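Side-chain contacts in arginine--tRNA ligase (Campylobacter jejuni, PDB 3FNR), which attaches L-arginine to tRNA(Arg) at the expense of ATP, releasing AMP and diphosphate, as a monomeric aminoacyl-tRNA synthetase of class I: residues E331-S334 with Y338-N341; Y342-I347 with L437-A442. The protein carries 1 engineered substitution. One frame throughout, in Å; residues are numbered along the deposited sequence.

Contact 1: residues E331-S334 with Y338-N341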
loop_
_atom_site.group_PDB
_atom_site.type_symbol
_atom_site.label_atom_id
_atom_site.label_comp_id
_atom_site.label_asym_id
_atom_site.label_seq_id
_atom_site.Cartn_x
_atom_site.Cartn_y
_atom_site.Cartn_z
ATOM N N GLU A 331 -25.261 -4.261 8.242
ATOM C CA GLU A 331 -24.701 -5.357 9.019
ATOM C C GLU A 331 -25.084 -6.700 8.405
ATOM O O GLU A 331 -25.681 -7.555 9.065
ATOM C CB GLU A 331 -25.140 -5.270 10.482
ATOM C CG GLU A 331 -24.424 -4.188 11.282
ATOM C CD GLU A 331 -24.900 -4.105 12.723
ATOM O OE1 GLU A 331 -25.187 -5.163 13.329
ATOM O OE2 GLU A 331 -24.981 -2.975 13.254
ATOM N N ASP A 332 -24.726 -6.875 7.135
ATOM C CA ASP A 332 -25.026 -8.105 6.408
ATOM C C ASP A 332 -23.940 -8.434 5.384
ATOM O O ASP A 332 -22.788 -8.043 5.555
ATOM C CB ASP A 332 -26.418 -8.030 5.756
ATOM C CG ASP A 332 -26.597 -6.796 4.884
ATOM O OD1 ASP A 332 -27.331 -5.876 5.301
ATOM O OD2 ASP A 332 -26.012 -6.746 3.782
ATOM N N SER A 333 -24.332 -9.145 4.327
ATOM C CA SER A 333 -23.441 -9.579 3.245
ATOM C C SER A 333 -22.803 -8.418 2.481
ATOM O O SER A 333 -21.693 -8.549 1.957
ATOM C CB SER A 333 -24.209 -10.459 2.255
ATOM O OG SER A 333 -25.193 -11.247 2.909
ATOM N N SER A 334 -23.509 -7.290 2.425
ATOM C CA SER A 334 -23.069 -6.121 1.664
ATOM C C SER A 334 -21.954 -5.317 2.337
ATOM O O SER A 334 -21.293 -4.517 1.671
ATOM C CB SER A 334 -24.259 -5.213 1.338
ATOM O OG SER A 334 -24.868 -4.735 2.524
ATOM N N TYR A 338 -17.618 -6.318 8.061
ATOM C CA TYR A 338 -18.501 -6.727 9.155
ATOM C C TYR A 338 -18.728 -8.219 9.077
ATOM O O TYR A 338 -18.538 -8.933 10.053
ATOM C CB TYR A 338 -19.869 -6.013 9.092
ATOM C CG TYR A 338 -20.912 -6.627 10.025
ATOM C CD1 TYR A 338 -21.801 -7.617 9.572
ATOM C CD2 TYR A 338 -21.000 -6.231 11.359
ATOM C CE1 TYR A 338 -22.734 -8.201 10.429
ATOM C CE2 TYR A 338 -21.938 -6.802 12.227
ATOM C CZ TYR A 338 -22.802 -7.783 11.750
ATOM O OH TYR A 338 -23.731 -8.355 12.593
ATOM N N TYR A 339 -19.130 -8.658 7.890
ATOM C CA TYR A 339 -19.581 -10.004 7.630
ATOM C C TYR A 339 -18.477 -11.031 7.879
ATOM O O TYR A 339 -18.725 -12.070 8.506
ATOM C CB TYR A 339 -20.105 -10.081 6.195
ATOM C CG TYR A 339 -20.994 -11.275 5.903
ATOM C CD1 TYR A 339 -20.666 -12.167 4.885
ATOM C CD2 TYR A 339 -22.161 -11.508 6.638
ATOM C CE1 TYR A 339 -21.471 -13.266 4.602
ATOM C CE2 TYR A 339 -22.980 -12.606 6.361
ATOM C CZ TYR A 339 -22.624 -13.479 5.338
ATOM O OH TYR A 339 -23.408 -14.569 5.036
ATOM N N ILE A 340 -17.260 -10.711 7.433
ATOM C CA ILE A 340 -16.110 -11.581 7.641
ATOM C C ILE A 340 -15.738 -11.606 9.123
ATOM O O ILE A 340 -15.564 -12.683 9.692
ATOM C CB ILE A 340 -14.899 -11.202 6.740
ATOM C CG1 ILE A 340 -15.258 -11.386 5.259
ATOM C CG2 ILE A 340 -13.697 -12.061 7.080
ATOM C CD1 ILE A 340 -14.414 -10.572 4.290
ATOM N N ASN A 341 -15.660 -10.431 9.750
ATOM C CA ASN A 341 -15.419 -10.334 11.200
ATOM C C ASN A 341 -16.488 -11.054 12.018
ATOM O O ASN A 341 -16.181 -11.677 13.043
ATOM C CB ASN A 341 -15.336 -8.867 11.669
ATOM C CG ASN A 341 -13.906 -8.337 11.746
ATOM O OD1 ASN A 341 -12.963 -9.073 12.042
ATOM N ND2 ASN A 341 -13.747 -7.037 11.510
#
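E331 lies against the ring of Y338, and S333 against that of Y339, in two CH-pi contacts that carry most of the interaction. The CB of E331 stands over one face of the Y338 ring, 3.8 Å from its centroid and displaced toward the rim at the hydroxyl-bearing end, where CZ is its nearest atom. With CG placed beside the backbone N (chi1 -75°) and the chain extended beyond it, the glutamate runs on over the same ring, CG reaching 3.7 Å from CE2 of Y338. Its carboxylate is tilted 40° from the ring plane, and OE1 stays 3.6 Å from the tyrosine OH. The second contact is more centred: the CA of S333 sits 4.0 Å from the centroid of the Y339 ring, almost straight above its middle. Both tyrosines hold CG anti to the backbone N, which sends their rings out from the helix to meet the loop.

The chain here passes from the loop after strand 321-324 into helix 336-353, so the two tyrosines of the first helical turn pack back on the residues that lead into it. H411 and Y342 extend the aromatic cluster, their rings meeting those of Y339 and Y338 respectively.

Backbone atoms add further van der Waals contacts, the closest from two carbonyls. The O of E331 approaches CE1 of Y338 at 3.3 Å, and the O of D332 lies 3.4 Å from CB of Y339. No hydrogen bond joins the two segments.

Within the loop, D332 OD2 accepts from the backbone N of S334 at 2.9 Å, forming an Asx turn, and also from S334 OG; the two donors arrive from the same face of the carboxylate, one syn and one anti.

Contact 2: residues Y342-I347 with L437-A442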
loop_
_atom_site.group_PDB
_atom_site.type_symbol
_atom_site.label_atom_id
_atom_site.label_comp_id
_atom_site.label_asym_id
_atom_site.label_seq_id
_atom_site.Cartn_x
_atom_site.Cartn_y
_atom_site.Cartn_z
ATOM N N TYR A 342 -17.735 -10.961 11.565
ATOM C CA TYR A 342 -18.860 -11.623 12.227
ATOM C C TYR A 342 -18.681 -13.144 12.251
ATOM O O TYR A 342 -18.964 -13.772 13.264
ATOM C CB TYR A 342 -20.202 -11.232 11.592
ATOM C CG TYR A 342 -21.406 -11.673 12.403
ATOM C CD1 TYR A 342 -21.407 -11.571 13.797
ATOM C CD2 TYR A 342 -22.544 -12.185 11.778
ATOM C CE1 TYR A 342 -22.498 -11.985 14.545
ATOM C CE2 TYR A 342 -23.646 -12.600 12.521
ATOM C CZ TYR A 342 -23.613 -12.493 13.904
ATOM O OH TYR A 342 -24.695 -12.893 14.652
ATOM N N ALA A 343 -18.174 -13.711 11.154
ATOM C CA ALA A 343 -17.840 -15.132 11.087
ATOM C C ALA A 343 -16.838 -15.514 12.169
ATOM O O ALA A 343 -17.063 -16.467 12.920
ATOM C CB ALA A 343 -17.307 -15.482 9.712
ATOM N N HIS A 344 -15.762 -14.734 12.264
ATOM C CA HIS A 344 -14.704 -14.944 13.242
ATOM C C HIS A 344 -15.213 -14.814 14.687
ATOM O O HIS A 344 -14.884 -15.643 15.540
ATOM C CB HIS A 344 -13.555 -13.955 12.985
ATOM C CG HIS A 344 -12.333 -14.230 13.800
ATOM N ND1 HIS A 344 -12.108 -13.637 15.022
ATOM C CD2 HIS A 344 -11.283 -15.057 13.584
ATOM C CE1 HIS A 344 -10.965 -14.079 15.520
ATOM N NE2 HIS A 344 -10.445 -14.940 14.666
ATOM N N ALA A 345 -16.015 -13.777 14.942
ATOM C CA ALA A 345 -16.612 -13.525 16.258
ATOM C C ALA A 345 -17.623 -14.606 16.661
ATOM O O ALA A 345 -17.693 -14.995 17.826
ATOM C CB ALA A 345 -17.268 -12.155 16.286
ATOM N N ARG A 346 -18.396 -15.083 15.688
ATOM C CA ARG A 346 -19.370 -16.146 15.903
ATOM C C ARG A 346 -18.694 -17.435 16.379
ATOM O O ARG A 346 -19.220 -18.129 17.257
ATOM C CB ARG A 346 -20.182 -16.375 14.626
ATOM C CG ARG A 346 -21.616 -16.756 14.875
ATOM C CD ARG A 346 -22.617 -15.890 14.138
ATOM N NE ARG A 346 -22.909 -16.329 12.776
ATOM C CZ ARG A 346 -23.833 -17.230 12.438
ATOM N NH1 ARG A 346 -24.574 -17.834 13.358
ATOM N NH2 ARG A 346 -24.011 -17.531 11.159
ATOM N N ILE A 347 -17.516 -17.727 15.821
ATOM C CA ILE A 347 -16.696 -18.880 16.224
ATOM C C ILE A 347 -16.172 -18.706 17.644
ATOM O O ILE A 347 -16.241 -19.632 18.455
ATOM C CB ILE A 347 -15.508 -19.118 15.248
ATOM C CG1 ILE A 347 -16.039 -19.557 13.887
ATOM C CG2 ILE A 347 -14.543 -20.187 15.789
ATOM C CD1 ILE A 347 -15.149 -19.270 12.719
ATOM N N LEU A 437 -8.938 -19.413 11.992
ATOM C CA LEU A 437 -7.512 -19.255 11.741
ATOM C C LEU A 437 -7.221 -18.716 10.341
ATOM O O LEU A 437 -6.364 -17.849 10.187
ATOM C CB LEU A 437 -6.765 -20.569 11.994
ATOM C CG LEU A 437 -5.248 -20.615 11.749
ATOM C CD1 LEU A 437 -4.486 -19.621 12.633
ATOM C CD2 LEU A 437 -4.714 -22.021 11.913
ATOM N N SER A 438 -7.945 -19.219 9.339
ATOM C CA SER A 438 -7.843 -18.717 7.968
ATOM C C SER A 438 -8.304 -17.267 7.849
ATOM O O SER A 438 -7.695 -16.484 7.122
ATOM C CB SER A 438 -8.649 -19.591 7.017
ATOM O OG SER A 438 -8.099 -20.896 6.974
ATOM N N ILE A 439 -9.367 -16.914 8.569
ATOM C CA ILE A 439 -9.883 -15.547 8.550
ATOM C C ILE A 439 -8.823 -14.603 9.122
ATOM O O ILE A 439 -8.438 -13.617 8.469
ATOM C CB ILE A 439 -11.245 -15.435 9.291
ATOM C CG1 ILE A 439 -12.350 -16.056 8.432
ATOM C CG2 ILE A 439 -11.592 -13.983 9.617
ATOM C CD1 ILE A 439 -13.676 -16.207 9.124
ATOM N N LYS A 440 -8.312 -14.966 10.298
ATOM C CA LYS A 440 -7.291 -14.202 11.015
ATOM C C LYS A 440 -5.997 -14.042 10.214
ATOM O O LYS A 440 -5.478 -12.932 10.088
ATOM C CB LYS A 440 -7.002 -14.867 12.367
ATOM C CG LYS A 440 -5.923 -14.181 13.182
ATOM C CD LYS A 440 -6.158 -14.384 14.662
ATOM C CE LYS A 440 -5.230 -15.419 15.239
ATOM N NZ LYS A 440 -3.957 -14.769 15.643
ATOM N N THR A 441 -5.486 -15.152 9.686
ATOM C CA THR A 441 -4.297 -15.145 8.847
ATOM C C THR A 441 -4.458 -14.207 7.642
ATOM O O THR A 441 -3.712 -13.241 7.519
ATOM C CB THR A 441 -3.920 -16.573 8.396
ATOM O OG1 THR A 441 -3.708 -17.392 9.558
ATOM C CG2 THR A 441 -2.657 -16.567 7.531
ATOM N N ALA A 442 -5.449 -14.471 6.791
ATOM C CA ALA A 442 -5.655 -13.687 5.573
ATOM C C ALA A 442 -5.873 -12.204 5.874
ATOM O O ALA A 442 -5.263 -11.342 5.222
ATOM C CB ALA A 442 -6.813 -14.240 4.771
#
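I439 and H344 bury the most surface here, and their side chains lie alongside each other, pointing opposite ways, between two helices. The two branches of I439 divide the work. CG2 lies 3.9 Å from CB of H344 and also comes near CD2 of its imidazole, while CD1, at the end of the other branch, reaches CB of A343 at 3.7 Å. Because CG1 turns beside the backbone N (chi1 -74°), the isoleucine can touch two successive residues of the facing helix at once.

H344 has its CG anti to its own N, and this carries the imidazole past I439 as far as K440. There NE2 lies 4.1 Å from CB of K440, a van der Waals approach; the lysine chain then bends at chi3 and chi4 and takes its ammonium away from the contact. The other ring nitrogen, ND1, is hydrogen-bonded to the backbone O of K451, which helps to set the rotation of this buried ring and ties the C-terminal tail to the helix.

No hydrogen bond links the segments, and the axes of segments 342-347 and 437-442 come within 9.8 Å of each other with their directions at 136°, inclined well away from antiparallel. This is largely van der Waals helix packing within the DALR anticodon-binding domain, an all-helical bundle in synthetases of this type. Helix 398-416 flanks the pair, with F410 and H411 against A343, and helix 383-393 packs through L383 on T441 and A442 of helix 425-445.

Overall arrangement
From the N terminus, the chain runs through the strands of the mixed sheet, the last of them 321-324, before contact 1 closes a very short loop at the entry to helix 336-353. Contact 2 opens one residue later on the same helix and spans some 90 residues of mainly helical chain, bringing helix 425-445 back against it. The two are therefore in series, neither enclosing nor crossing the other, with centres 12 Å apart. They meet where I340 of helix 336-353 packs on I439, CG2 to CG2 at 3.8 Å. Together they join the loop after strand 321-324, through helix 336-353, to helix 425-445 of the anticodon-binding domain.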